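PDB 6CGK: effector protein Lem4 (lpg1101) from Legionella pneumophila subsp. pneumophila, which acts, through the haloacid dehalogenase-type domain described here, as a membrane-associated tyrosine phosphatase that Legionella translocates as an effector. Local coordinates for residues N23-I28 and S94-N99; K89-S94 and I116-G121; E43-K48 and E98-A103. The protein carries 1 engineered substitution. One frame throughout, in Å; residues are numbered along the deposited sequence.

Contact 1 of 3, residues N23-I28 and S94-N99; sequences NFDGTI and SRNHEN. Engineered in segment 23-28: Asn23 (natural residue Asp). With MG (magnesium ion), chain C; PO4 (phosphate ion), chain B.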
ATOM      1  N   ASN A  23      -0.439   4.374   0.516  1.00 28.77           N
ATOM      2  CA  ASN A  23       0.684   4.714   1.348  1.00 26.18           C
ATOM      3  C   ASN A  23       0.819   3.672   2.462  1.00 25.90           C
ATOM      4  O   ASN A  23      -0.135   2.975   2.790  1.00 28.41           O
ATOM      5  CB  ASN A  23       0.467   6.110   1.936  1.00 29.02           C
ATOM      6  CG  ASN A  23       1.572   6.541   2.783  1.00 36.45           C
ATOM      7  OD1 ASN A  23       1.393   6.731   3.982  1.00 38.41           O
ATOM      8  ND2 ASN A  23       2.744   6.737   2.182  1.00 45.18           N
ATOM      9  N   PHE A  24       2.015   3.567   3.051  1.00 24.77           N
ATOM     10  CA  PHE A  24       2.183   2.585   4.132  1.00 24.65           C
ATOM     11  C   PHE A  24       2.144   3.218   5.522  1.00 26.10           C
ATOM     12  O   PHE A  24       1.190   2.998   6.268  1.00 27.87           O
ATOM     13  CB  PHE A  24       3.488   1.798   3.974  1.00 23.37           C
ATOM     14  CG  PHE A  24       3.639   0.678   4.970  1.00 22.98           C
ATOM     15  CD1 PHE A  24       2.909  -0.506   4.798  1.00 22.68           C
ATOM     16  CD2 PHE A  24       4.495   0.797   6.047  1.00 25.31           C
ATOM     17  CE1 PHE A  24       3.054  -1.556   5.726  1.00 25.66           C
ATOM     18  CE2 PHE A  24       4.643  -0.244   6.984  1.00 26.15           C
ATOM     19  CZ  PHE A  24       3.910  -1.421   6.818  1.00 27.06           C
ATOM     20  N   ASP A  25       3.153   4.021   5.888  1.00 26.47           N
ATOM     21  CA  ASP A  25       3.215   4.530   7.259  1.00 24.63           C
ATOM     22  C   ASP A  25       2.095   5.532   7.489  1.00 31.76           C
ATOM     23  O   ASP A  25       1.971   6.523   6.757  1.00 33.63           O
ATOM     24  CB  ASP A  25       4.551   5.226   7.531  1.00 27.32           C
ATOM     25  CG  ASP A  25       5.722   4.282   7.439  1.00 29.52           C
ATOM     26  OD1 ASP A  25       5.734   3.289   8.181  1.00 30.95           O
ATOM     27  OD2 ASP A  25       6.624   4.532   6.614  1.00 32.16           O
ATOM     28  N   GLY A  26       1.296   5.286   8.510  1.00 28.07           N
ATOM     29  CA  GLY A  26       0.223   6.182   8.883  1.00 33.62           C
ATOM     30  C   GLY A  26      -1.074   5.911   8.168  1.00 31.36           C
ATOM     31  O   GLY A  26      -2.111   6.471   8.550  1.00 35.64           O
ATOM     32  N   THR A  27      -1.034   5.092   7.124  1.00 29.66           N
ATOM     33  CA  THR A  27      -2.203   4.708   6.354  1.00 28.05           C
ATOM     34  C   THR A  27      -2.562   3.260   6.652  1.00 28.75           C
ATOM     35  O   THR A  27      -3.609   2.985   7.240  1.00 31.28           O
ATOM     36  CB  THR A  27      -1.928   4.909   4.860  1.00 27.65           C
ATOM     37  OG1 THR A  27      -1.595   6.281   4.638  1.00 31.13           O
ATOM     38  CG2 THR A  27      -3.138   4.567   4.035  1.00 30.24           C
ATOM     39  N   ILE A  28      -1.677   2.332   6.290  1.00 28.70           N
ATOM     40  CA  ILE A  28      -1.826   0.944   6.713  1.00 28.08           C
ATOM     41  C   ILE A  28      -1.450   0.765   8.189  1.00 28.63           C
ATOM     42  O   ILE A  28      -2.061  -0.057   8.877  1.00 30.03           O
ATOM     43  CB  ILE A  28      -1.004   0.043   5.780  1.00 24.25           C
ATOM     44  CG1 ILE A  28      -1.701  -0.030   4.407  1.00 24.83           C
ATOM     45  CG2 ILE A  28      -0.831  -1.370   6.356  1.00 27.31           C
ATOM     46  CD1 ILE A  28      -0.789  -0.443   3.288  1.00 24.66           C
ATOM     47  N   SER A  94       5.709   3.920  -0.807  1.00 26.05           N
ATOM     48  CA  SER A  94       6.142   4.301   0.535  1.00 23.77           C
ATOM     49  C   SER A  94       7.579   4.783   0.507  1.00 24.72           C
ATOM     50  O   SER A  94       8.407   4.242  -0.227  1.00 26.86           O
ATOM     51  CB  SER A  94       6.018   3.108   1.501  1.00 24.41           C
ATOM     52  OG  SER A  94       6.565   3.411   2.782  1.00 23.91           O
ATOM     53  N   ARG A  95       7.894   5.769   1.371  1.00 24.24           N
ATOM     54  CA  ARG A  95       9.284   6.153   1.596  1.00 22.88           C
ATOM     55  C   ARG A  95       9.993   5.254   2.613  1.00 24.99           C
ATOM     56  O   ARG A  95      11.170   5.524   2.921  1.00 29.85           O
ATOM     57  CB  ARG A  95       9.410   7.594   2.118  1.00 28.08           C
ATOM     58  CG  ARG A  95       8.633   8.635   1.401  1.00 54.62           C
ATOM     59  CD  ARG A  95       9.026  10.018   1.900  1.00 66.06           C
ATOM     60  NE  ARG A  95       8.285  11.059   1.190  1.00 80.99           N
ATOM     61  CZ  ARG A  95       7.088  11.507   1.558  1.00 86.04           C
ATOM     62  NH1 ARG A  95       6.487  11.007   2.636  1.00 87.38           N
ATOM     63  NH2 ARG A  95       6.494  12.460   0.849  1.00 89.75           N
ATOM     64  N   ASN A  96       9.321   4.237   3.124  1.00 26.93           N
ATOM     65  CA  ASN A  96       9.951   3.319   4.063  1.00 26.78           C
ATOM     66  C   ASN A  96      10.665   2.201   3.290  1.00 27.84           C
ATOM     67  O   ASN A  96      10.602   2.107   2.064  1.00 24.37           O
ATOM     68  CB  ASN A  96       8.901   2.767   5.033  1.00 24.20           C
ATOM     69  CG  ASN A  96       9.488   2.423   6.390  1.00 28.87           C
ATOM     70  OD1 ASN A  96      10.615   1.952   6.478  1.00 31.48           O
ATOM     71  ND2 ASN A  96       8.751   2.730   7.449  1.00 29.30           N
ATOM     72  N   HIS A  97      11.373   1.364   4.027  1.00 24.39           N
ATOM     73  CA  HIS A  97      12.174   0.280   3.467  1.00 22.33           C
ATOM     74  C   HIS A  97      11.300  -0.886   3.055  1.00 26.36           C
ATOM     75  O   HIS A  97      10.372  -1.259   3.776  1.00 25.54           O
ATOM     76  CB  HIS A  97      13.156  -0.247   4.520  1.00 22.95           C
ATOM     77  CG  HIS A  97      14.088   0.789   5.052  1.00 26.00           C
ATOM     78  ND1 HIS A  97      15.195   1.224   4.356  1.00 27.45           N
ATOM     79  CD2 HIS A  97      14.082   1.470   6.222  1.00 23.96           C
ATOM     80  CE1 HIS A  97      15.834   2.130   5.077  1.00 27.64           C
ATOM     81  NE2 HIS A  97      15.178   2.301   6.214  1.00 28.69           N
ATOM     82  N   GLU A  98      11.646  -1.491   1.912  1.00 22.13           N
ATOM     83  CA  GLU A  98      10.928  -2.659   1.421  1.00 21.87           C
ATOM     84  C   GLU A  98      10.876  -3.768   2.460  1.00 21.78           C
ATOM     85  O   GLU A  98       9.854  -4.466   2.600  1.00 22.96           O
ATOM     86  CB  GLU A  98      11.618  -3.176   0.166  1.00 22.86           C
ATOM     87  CG  GLU A  98      10.816  -4.262  -0.489  1.00 29.14           C
ATOM     88  CD  GLU A  98      11.403  -4.680  -1.813  1.00 47.35           C
ATOM     89  OE1 GLU A  98      12.284  -3.960  -2.331  1.00 43.68           O
ATOM     90  OE2 GLU A  98      10.984  -5.729  -2.338  1.00 46.24           O
ATOM     91  N   ASN A  99      11.998  -4.015   3.130  1.00 21.40           N
ATOM     92  CA  ASN A  99      12.010  -5.144   4.066  1.00 20.74           C
ATOM     93  C   ASN A  99      11.231  -4.846   5.337  1.00 23.38           C
ATOM     94  O   ASN A  99      10.756  -5.778   6.015  1.00 24.65           O
ATOM     95  CB  ASN A  99      13.446  -5.543   4.375  1.00 21.66           C
ATOM     96  CG  ASN A  99      14.073  -6.249   3.200  1.00 21.67           C
ATOM     97  OD1 ASN A  99      13.363  -6.923   2.439  1.00 22.23           O
ATOM     98  ND2 ASN A  99      15.389  -6.075   3.011  1.00 24.52           N
TER
HETATM   99 MG    MG C 302       2.248   7.896   5.288  1.00 34.34          MG
HETATM  100  P   PO4 B 301       5.281   6.425   3.922  1.00 33.97           P
HETATM  101  O1  PO4 B 301       4.872   4.967   3.801  1.00 29.75           O
HETATM  102  O2  PO4 B 301       5.679   7.063   2.595  1.00 28.30           O
HETATM  103  O3  PO4 B 301       6.471   6.465   4.870  1.00 31.50           O
HETATM  104  O4  PO4 B 301       4.178   7.219   4.591  1.00 32.37           O
HETATM  105  O   HOH W   1       3.062   9.102   6.731  1.00 32.44           O
HETATM  106  O   HOH W   2       2.451   9.391   3.852  1.00 33.97           O
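In the active site of this HAD domain, Asp25 of the loop after strand 19-23 meets Asn96 of the turn before helix 98-107. Asn96 ND2 donates to Asp25 OD2 at 2.9 Å, on the syn lone pair of that oxygen. A weak bond links the same ND2 to Asp25 OD1 at 3.2 Å. The two side chains cross at about a right angle, with carboxylate and amide planes 45° apart. Asn96 OD1 accepts from His97 N at 2.6 Å, in the carbonyl plane, so the amide is held at both ends.

Residues Asn23 to Thr27 belong to the first HAD sequence motif, and Ser94 is the residue of the second. A phosphate sits between them. Its O1 takes bonds from Phe24 N, from Asp25 N at 2.9 Å and from Ser94 OG at 2.5 Å. With OG anti to the backbone N (chi1 174°), Ser94 also accepts from Asn96 N, which makes an ST turn. Arg95 N donates almost straight to phosphate O2 at 2.8 Å. Asp25 OD2 lies 2.6 Å from phosphate O3. Phe24 CB packs 3.7 Å from Ser94 OG.

The magnesium ion binds the side chain of Asn23, an engineered residue (Asp in nature). Asp25 O, phosphate O4, two waters and Asp155 are its other ligands. Lys132 gives the phosphate a further hydrogen bond.

Contact 2 of 3, residues K89-S94 and I116-G121; sequences KIVIIS and IIYPRG. With PO4 (phosphate ion), chain B.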
ATOM      1  N   LYS A  89      -5.727  -4.898  -8.195  1.00 31.52           N
ATOM      2  CA  LYS A  89      -4.334  -5.012  -7.787  1.00 30.10           C
ATOM      3  C   LYS A  89      -4.058  -3.996  -6.694  1.00 28.35           C
ATOM      4  O   LYS A  89      -4.624  -2.900  -6.693  1.00 28.82           O
ATOM      5  CB  LYS A  89      -3.370  -4.771  -8.962  1.00 36.65           C
ATOM      6  CG  LYS A  89      -3.331  -5.903  -9.989  1.00 52.90           C
ATOM      7  CD  LYS A  89      -2.165  -6.843  -9.705  1.00 61.00           C
ATOM      8  CE  LYS A  89      -2.055  -7.937 -10.759  1.00 58.52           C
ATOM      9  NZ  LYS A  89      -0.950  -8.892 -10.426  1.00 61.47           N
ATOM     10  N   ILE A  90      -3.167  -4.367  -5.777  1.00 25.99           N
ATOM     11  CA  ILE A  90      -2.743  -3.515  -4.671  1.00 27.98           C
ATOM     12  C   ILE A  90      -1.320  -3.058  -4.939  1.00 27.17           C
ATOM     13  O   ILE A  90      -0.448  -3.887  -5.238  1.00 26.98           O
ATOM     14  CB  ILE A  90      -2.785  -4.252  -3.318  1.00 24.37           C
ATOM     15  CG1 ILE A  90      -4.180  -4.837  -3.080  1.00 27.32           C
ATOM     16  CG2 ILE A  90      -2.299  -3.312  -2.180  1.00 24.10           C
ATOM     17  CD1 ILE A  90      -4.267  -5.652  -1.727  1.00 25.59           C
ATOM     18  N   VAL A  91      -1.084  -1.752  -4.824  1.00 24.25           N
ATOM     19  CA  VAL A  91       0.241  -1.167  -4.994  1.00 23.84           C
ATOM     20  C   VAL A  91       0.535  -0.348  -3.739  1.00 26.61           C
ATOM     21  O   VAL A  91      -0.223   0.572  -3.412  1.00 28.64           O
ATOM     22  CB  VAL A  91       0.336  -0.266  -6.242  1.00 19.88           C
ATOM     23  CG1 VAL A  91       1.732   0.332  -6.338  1.00 23.26           C
ATOM     24  CG2 VAL A  91      -0.006  -1.010  -7.508  1.00 24.72           C
ATOM     25  N   ILE A  92       1.607  -0.688  -3.023  1.00 22.99           N
ATOM     26  CA  ILE A  92       2.034   0.086  -1.848  1.00 23.72           C
ATOM     27  C   ILE A  92       3.144   1.044  -2.277  1.00 22.61           C
ATOM     28  O   ILE A  92       4.135   0.631  -2.899  1.00 25.38           O
ATOM     29  CB  ILE A  92       2.493  -0.823  -0.698  1.00 23.03           C
ATOM     30  CG1 ILE A  92       1.284  -1.615  -0.172  1.00 24.42           C
ATOM     31  CG2 ILE A  92       3.155   0.043   0.385  1.00 25.00           C
ATOM     32  CD1 ILE A  92       1.632  -2.638   0.966  1.00 22.48           C
ATOM     33  N   ILE A  93       2.962   2.337  -2.016  1.00 22.60           N
ATOM     34  CA  ILE A  93       3.963   3.334  -2.389  1.00 20.70           C
ATOM     35  C   ILE A  93       4.420   4.010  -1.103  1.00 27.10           C
ATOM     36  O   ILE A  93       3.604   4.599  -0.380  1.00 29.73           O
ATOM     37  CB  ILE A  93       3.443   4.378  -3.397  1.00 23.44           C
ATOM     38  CG1 ILE A  93       2.892   3.682  -4.647  1.00 25.39           C
ATOM     39  CG2 ILE A  93       4.574   5.351  -3.764  1.00 29.75           C
ATOM     40  CD1 ILE A  93       2.437   4.694  -5.738  1.00 26.53           C
ATOM     41  N   SER A  94       5.709   3.920  -0.807  1.00 26.05           N
ATOM     42  CA  SER A  94       6.142   4.301   0.535  1.00 23.77           C
ATOM     43  C   SER A  94       7.579   4.783   0.507  1.00 24.72           C
ATOM     44  O   SER A  94       8.407   4.242  -0.227  1.00 26.86           O
ATOM     45  CB  SER A  94       6.018   3.108   1.501  1.00 24.41           C
ATOM     46  OG  SER A  94       6.565   3.411   2.782  1.00 23.91           O
ATOM     47  N   ILE A 116       2.353  -5.146  -5.155  1.00 23.70           N
ATOM     48  CA  ILE A 116       3.519  -4.440  -5.666  1.00 22.26           C
ATOM     49  C   ILE A 116       3.932  -3.376  -4.661  1.00 26.16           C
ATOM     50  O   ILE A 116       3.101  -2.581  -4.207  1.00 30.32           O
ATOM     51  CB  ILE A 116       3.212  -3.811  -7.034  1.00 24.99           C
ATOM     52  CG1 ILE A 116       2.899  -4.909  -8.045  1.00 30.67           C
ATOM     53  CG2 ILE A 116       4.390  -2.934  -7.480  1.00 29.59           C
ATOM     54  CD1 ILE A 116       2.817  -4.400  -9.440  1.00 40.52           C
ATOM     55  N   ILE A 117       5.208  -3.371  -4.295  1.00 26.56           N
ATOM     56  CA  ILE A 117       5.738  -2.436  -3.310  1.00 21.80           C
ATOM     57  C   ILE A 117       6.748  -1.535  -4.009  1.00 27.47           C
ATOM     58  O   ILE A 117       7.751  -2.020  -4.551  1.00 25.08           O
ATOM     59  CB  ILE A 117       6.391  -3.162  -2.121  1.00 24.09           C
ATOM     60  CG1 ILE A 117       5.361  -4.014  -1.379  1.00 26.68           C
ATOM     61  CG2 ILE A 117       7.056  -2.128  -1.205  1.00 23.85           C
ATOM     62  CD1 ILE A 117       6.014  -4.947  -0.340  1.00 26.65           C
ATOM     63  N   TYR A 118       6.493  -0.227  -3.976  1.00 24.51           N
ATOM     64  CA  TYR A 118       7.448   0.770  -4.475  1.00 22.25           C
ATOM     65  C   TYR A 118       8.016   1.497  -3.274  1.00 25.60           C
ATOM     66  O   TYR A 118       7.349   2.381  -2.706  1.00 26.63           O
ATOM     67  CB  TYR A 118       6.785   1.759  -5.436  1.00 23.33           C
ATOM     68  CG  TYR A 118       6.370   1.132  -6.736  1.00 23.57           C
ATOM     69  CD1 TYR A 118       7.292   0.481  -7.554  1.00 28.50           C
ATOM     70  CD2 TYR A 118       5.053   1.197  -7.148  1.00 27.76           C
ATOM     71  CE1 TYR A 118       6.871  -0.100  -8.812  1.00 30.76           C
ATOM     72  CE2 TYR A 118       4.649   0.654  -8.382  1.00 27.22           C
ATOM     73  CZ  TYR A 118       5.560   0.008  -9.190  1.00 33.63           C
ATOM     74  OH  TYR A 118       5.118  -0.542 -10.403  1.00 33.21           O
ATOM     75  N   PRO A 119       9.223   1.143  -2.837  1.00 27.56           N
ATOM     76  CA  PRO A 119       9.730   1.598  -1.534  1.00 26.21           C
ATOM     77  C   PRO A 119      10.892   2.574  -1.651  1.00 27.16           C
ATOM     78  O   PRO A 119      11.253   2.981  -2.768  1.00 29.09           O
ATOM     79  CB  PRO A 119      10.188   0.286  -0.899  1.00 29.25           C
ATOM     80  CG  PRO A 119      10.875  -0.402  -2.107  1.00 28.41           C
ATOM     81  CD  PRO A 119      10.018   0.016  -3.356  1.00 28.98           C
ATOM     82  N   ARG A 120      11.510   2.958  -0.530  1.00 25.11           N
ATOM     83  CA  ARG A 120      12.710   3.761  -0.658  1.00 29.85           C
ATOM     84  C   ARG A 120      13.818   2.920  -1.289  1.00 29.73           C
ATOM     85  O   ARG A 120      13.733   1.684  -1.359  1.00 31.12           O
ATOM     86  CB  ARG A 120      13.148   4.322   0.703  1.00 45.67           C
ATOM     87  CG  ARG A 120      14.089   3.436   1.459  1.00 45.56           C
ATOM     88  CD  ARG A 120      14.715   4.159   2.713  1.00 41.28           C
ATOM     89  NE  ARG A 120      15.650   5.250   2.441  1.00 50.58           N
ATOM     90  CZ  ARG A 120      16.970   5.109   2.278  1.00 58.96           C
ATOM     91  NH1 ARG A 120      17.731   6.172   2.056  1.00 72.06           N
ATOM     92  NH2 ARG A 120      17.537   3.911   2.327  1.00 60.16           N
ATOM     93  N   GLY A 121      14.848   3.607  -1.793  1.00 33.22           N
ATOM     94  CA  GLY A 121      16.000   2.938  -2.356  1.00 35.61           C
ATOM     95  C   GLY A 121      16.947   2.422  -1.291  1.00 43.01           C
ATOM     96  O   GLY A 121      16.776   2.644  -0.091  1.00 41.63           O
TER
HETATM   97  P   PO4 B 301       5.281   6.425   3.922  1.00 33.97           P
HETATM   98  O1  PO4 B 301       4.872   4.967   3.801  1.00 29.75           O
HETATM   99  O2  PO4 B 301       5.679   7.063   2.595  1.00 28.30           O
HETATM  100  O3  PO4 B 301       6.471   6.465   4.870  1.00 31.50           O
HETATM  101  O4  PO4 B 301       4.178   7.219   4.591  1.00 32.37           O
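This is parallel strand pairing at one border of the central sheet: Ile90 to Ser94 bond to Ile116 to Tyr118. Strand 116-118 is one of the two outermost strands, and it runs 18° from the direction of strand 89-93. Four backbone hydrogen bonds form the ladder. Ile116 N donates to Ile90 O at 3.1 Å. Ile92 N then bonds to Ile116 O and Tyr118 N to Ile92 O, each at 2.7 Å. Ser94 N closes the ladder on Tyr118 O at 2.9 Å.

The strands are joined through helix 98-107 as a beta-alpha-beta unit. The strand order 3-2-1-4-5 of the whole sheet is that of the HAD Rossmann-like fold.

Val91, Ile93, Ile116 and Tyr118 share one sheet face, beneath helix 132-140. Val91 CG1, anti to its backbone N (chi1 179°), approaches Tyr118 CD2 obliquely at 3.5 Å. Ile93 CG1 comes to the edge of the ring, near its plane, 4.1 Å from Tyr118 CD2. Within the strand, Ile116 CG2 lies over a ring face, 3.6 Å above the plane and offset toward the rim. The Tyr118 hydroxyl bonds to His139 of helix 132-140. On the other face Ile92 CB meets Ile117 CG1 at 4.3 Å, on the side where Ile101 of helix 98-107 packs.

Contact 3 of 3, residues E43-K48 and E98-A103; sequences EALSTK and ENYIKA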
ATOM      1  N   GLU A  43      15.099   0.675  11.227  1.00 24.98           N
ATOM      2  CA  GLU A  43      16.461   0.569  10.730  1.00 27.73           C
ATOM      3  C   GLU A  43      16.954  -0.883  10.790  1.00 27.74           C
ATOM      4  O   GLU A  43      17.626  -1.358   9.867  1.00 27.09           O
ATOM      5  CB  GLU A  43      17.364   1.500  11.531  1.00 32.19           C
ATOM      6  CG  GLU A  43      18.801   1.242  11.276  1.00 34.89           C
ATOM      7  CD  GLU A  43      19.280   1.845   9.965  1.00 50.93           C
ATOM      8  OE1 GLU A  43      20.373   1.422   9.524  1.00 53.63           O
ATOM      9  OE2 GLU A  43      18.573   2.717   9.377  1.00 48.72           O
ATOM     10  N   ALA A  44      16.659  -1.598  11.883  1.00 26.78           N
ATOM     11  CA  ALA A  44      17.112  -2.980  11.995  1.00 28.19           C
ATOM     12  C   ALA A  44      16.486  -3.863  10.910  1.00 27.47           C
ATOM     13  O   ALA A  44      17.170  -4.694  10.297  1.00 26.74           O
ATOM     14  CB  ALA A  44      16.754  -3.533  13.377  1.00 27.10           C
ATOM     15  N   LEU A  45      15.196  -3.700  10.659  1.00 24.84           N
ATOM     16  CA  LEU A  45      14.538  -4.556   9.652  1.00 23.17           C
ATOM     17  C   LEU A  45      14.954  -4.200   8.221  1.00 28.93           C
ATOM     18  O   LEU A  45      14.825  -5.038   7.315  1.00 26.21           O
ATOM     19  CB  LEU A  45      13.017  -4.473   9.777  1.00 25.44           C
ATOM     20  CG  LEU A  45      12.458  -5.407  10.857  1.00 26.64           C
ATOM     21  CD1 LEU A  45      11.056  -5.021  11.330  1.00 25.68           C
ATOM     22  CD2 LEU A  45      12.466  -6.852  10.366  1.00 24.36           C
ATOM     23  N   SER A  46      15.487  -3.005   8.008  1.00 26.86           N
ATOM     24  CA  SER A  46      15.696  -2.542   6.632  1.00 23.25           C
ATOM     25  C   SER A  46      16.568  -3.504   5.830  1.00 31.06           C
ATOM     26  O   SER A  46      16.390  -3.655   4.612  1.00 29.05           O
ATOM     27  CB  SER A  46      16.331  -1.137   6.655  1.00 23.96           C
ATOM     28  OG  SER A  46      17.656  -1.136   7.217  1.00 27.72           O
ATOM     29  N   THR A  47      17.549  -4.128   6.478  1.00 25.63           N
ATOM     30  CA  THR A  47      18.497  -4.983   5.783  1.00 27.84           C
ATOM     31  C   THR A  47      18.128  -6.466   5.859  1.00 29.63           C
ATOM     32  O   THR A  47      18.942  -7.318   5.481  1.00 33.35           O
ATOM     33  CB  THR A  47      19.901  -4.765   6.343  1.00 32.36           C
ATOM     34  OG1 THR A  47      19.897  -4.937   7.761  1.00 32.46           O
ATOM     35  CG2 THR A  47      20.357  -3.349   6.075  1.00 29.51           C
ATOM     36  N   LYS A  48      16.948  -6.793   6.366  1.00 24.56           N
ATOM     37  CA  LYS A  48      16.569  -8.196   6.584  1.00 24.66           C
ATOM     38  C   LYS A  48      15.835  -8.701   5.341  1.00 24.31           C
ATOM     39  O   LYS A  48      14.612  -8.530   5.179  1.00 23.25           O
ATOM     40  CB  LYS A  48      15.727  -8.339   7.843  1.00 27.18           C
ATOM     41  CG  LYS A  48      16.484  -7.888   9.163  1.00 25.93           C
ATOM     42  CD  LYS A  48      17.859  -8.514   9.268  1.00 28.72           C
ATOM     43  CE  LYS A  48      18.588  -8.072  10.560  1.00 27.85           C
ATOM     44  NZ  LYS A  48      19.316  -6.756  10.360  1.00 31.42           N
ATOM     45  N   GLU A  98      11.646  -1.491   1.912  1.00 22.13           N
ATOM     46  CA  GLU A  98      10.928  -2.659   1.421  1.00 21.87           C
ATOM     47  C   GLU A  98      10.876  -3.768   2.460  1.00 21.78           C
ATOM     48  O   GLU A  98       9.854  -4.466   2.600  1.00 22.96           O
ATOM     49  CB  GLU A  98      11.618  -3.176   0.166  1.00 22.86           C
ATOM     50  CG  GLU A  98      10.816  -4.262  -0.489  1.00 29.14           C
ATOM     51  CD  GLU A  98      11.403  -4.680  -1.813  1.00 47.35           C
ATOM     52  OE1 GLU A  98      12.284  -3.960  -2.331  1.00 43.68           O
ATOM     53  OE2 GLU A  98      10.984  -5.729  -2.338  1.00 46.24           O
ATOM     54  N   ASN A  99      11.998  -4.015   3.130  1.00 21.40           N
ATOM     55  CA  ASN A  99      12.010  -5.144   4.066  1.00 20.74           C
ATOM     56  C   ASN A  99      11.231  -4.846   5.337  1.00 23.38           C
ATOM     57  O   ASN A  99      10.756  -5.778   6.015  1.00 24.65           O
ATOM     58  CB  ASN A  99      13.446  -5.543   4.375  1.00 21.66           C
ATOM     59  CG  ASN A  99      14.073  -6.249   3.200  1.00 21.67           C
ATOM     60  OD1 ASN A  99      13.363  -6.923   2.439  1.00 22.23           O
ATOM     61  ND2 ASN A  99      15.389  -6.075   3.011  1.00 24.52           N
ATOM     62  N   TYR A 100      11.094  -3.578   5.704  1.00 23.90           N
ATOM     63  CA  TYR A 100      10.243  -3.272   6.854  1.00 23.53           C
ATOM     64  C   TYR A 100       8.783  -3.508   6.488  1.00 23.31           C
ATOM     65  O   TYR A 100       8.010  -4.076   7.276  1.00 23.51           O
ATOM     66  CB  TYR A 100      10.466  -1.828   7.291  1.00 23.33           C
ATOM     67  CG  TYR A 100       9.682  -1.389   8.507  1.00 24.68           C
ATOM     68  CD1 TYR A 100      10.058  -1.817   9.789  1.00 21.78           C
ATOM     69  CD2 TYR A 100       8.576  -0.538   8.376  1.00 25.21           C
ATOM     70  CE1 TYR A 100       9.356  -1.394  10.916  1.00 26.28           C
ATOM     71  CE2 TYR A 100       7.873  -0.103   9.487  1.00 24.73           C
ATOM     72  CZ  TYR A 100       8.270  -0.541  10.764  1.00 27.89           C
ATOM     73  OH  TYR A 100       7.599  -0.107  11.890  1.00 30.71           O
ATOM     74  N   ILE A 101       8.391  -3.054   5.297  1.00 23.03           N
ATOM     75  CA  ILE A 101       7.028  -3.273   4.827  1.00 22.60           C
ATOM     76  C   ILE A 101       6.730  -4.759   4.748  1.00 23.88           C
ATOM     77  O   ILE A 101       5.709  -5.216   5.266  1.00 23.33           O
ATOM     78  CB  ILE A 101       6.805  -2.556   3.488  1.00 20.64           C
ATOM     79  CG1 ILE A 101       6.952  -1.055   3.722  1.00 23.21           C
ATOM     80  CG2 ILE A 101       5.431  -3.011   2.883  1.00 23.05           C
ATOM     81  CD1 ILE A 101       7.004  -0.191   2.391  1.00 22.29           C
ATOM     82  N   LYS A 102       7.610  -5.543   4.107  1.00 23.25           N
ATOM     83  CA  LYS A 102       7.370  -6.990   4.027  1.00 19.88           C
ATOM     84  C   LYS A 102       7.301  -7.620   5.406  1.00 22.40           C
ATOM     85  O   LYS A 102       6.485  -8.518   5.647  1.00 25.33           O
ATOM     86  CB  LYS A 102       8.465  -7.687   3.208  1.00 21.45           C
ATOM     87  CG  LYS A 102       8.426  -7.334   1.710  1.00 24.61           C
ATOM     88  CD  LYS A 102       9.506  -8.087   0.949  1.00 26.24           C
ATOM     89  CE  LYS A 102       9.392  -7.899  -0.555  1.00 34.81           C
ATOM     90  NZ  LYS A 102      10.543  -8.583  -1.209  1.00 39.76           N
ATOM     91  N   ALA A 103       8.185  -7.191   6.321  1.00 21.93           N
ATOM     92  CA  ALA A 103       8.177  -7.762   7.655  1.00 23.73           C
ATOM     93  C   ALA A 103       6.833  -7.548   8.331  1.00 23.98           C
ATOM     94  O   ALA A 103       6.281  -8.458   8.952  1.00 28.18           O
ATOM     95  CB  ALA A 103       9.315  -7.130   8.496  1.00 24.05           C
TER
HETATM   96  O   HOH W   3      14.601  -2.790   2.679  1.00 25.25           O
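Leu45 is the first residue of segment 43-48 to touch helix 98-107, and it brings the main apolar contact. Its CD1 lies 3.7 Å from Tyr100 CD1, and its CB is at the edge of that ring, in plane. Its other branch, CD2, reaches Ala103 CB at 3.7 Å. Both methyls lie against Ala103, and CD1 also touches the Tyr100 ring. Tyr100 CG is anti to the backbone N (chi1 -178°), which brings the CD1 edge of the ring to Leu45, the two side chains meeting at a slant. The backbone counts as well: Leu45 O lies 3.3 Å from Asn99 CB.

Ser46 gives the polar link. Asn99 ND2 donates to Ser46 O at 3.1 Å. The amide comes from above the carbonyl plane, 44° out of it and off the lone-pair directions of the oxygen. A water bridges the same pair, donating to Ser46 O and accepting from Asn99 N. The Ser46 hydroxyl turns back to its own helix and bonds to Glu43 O at 2.7 Å.

After Thr47, Lys48 folds its chain back, and its NZ donates to Ala44 O at 3.0 Å. Its carbonyl faces the second segment. Lys48 O is 3.1 Å from Asn99 CG and almost equally far from CB, OD1 and ND2, so it rests over the amide carbon. Arg54 of helix 51-55 donates to this oxygen.

Segment 43-48 belongs to the long insert after motif I, the place where many HAD proteins carry a C1 cap. Here the insert packs on helix 98-107 of the Rossmann-like core.

From the N terminus, the chain first leaves strand 19-23 at segment 23-28. Contact 1 closes the long excursion from there to 94-99, bringing the ends of strands 19-23 and 89-93 together at the phosphate. Contact 3 starts inside that excursion, at 43-48, and runs on into helix 98-107, so the two end on the same stretch and share Glu98 and Asn99. Contact 2 begins at 89-94 and closes the short beta-alpha-beta unit at 116-121. It crosses both others and shares Ser94 with contact 1. Ile101 packs against Phe24, Ser94 and Ile117, and so ties helix 98-107 to the loop that binds magnesium and phosphate and to the border strand.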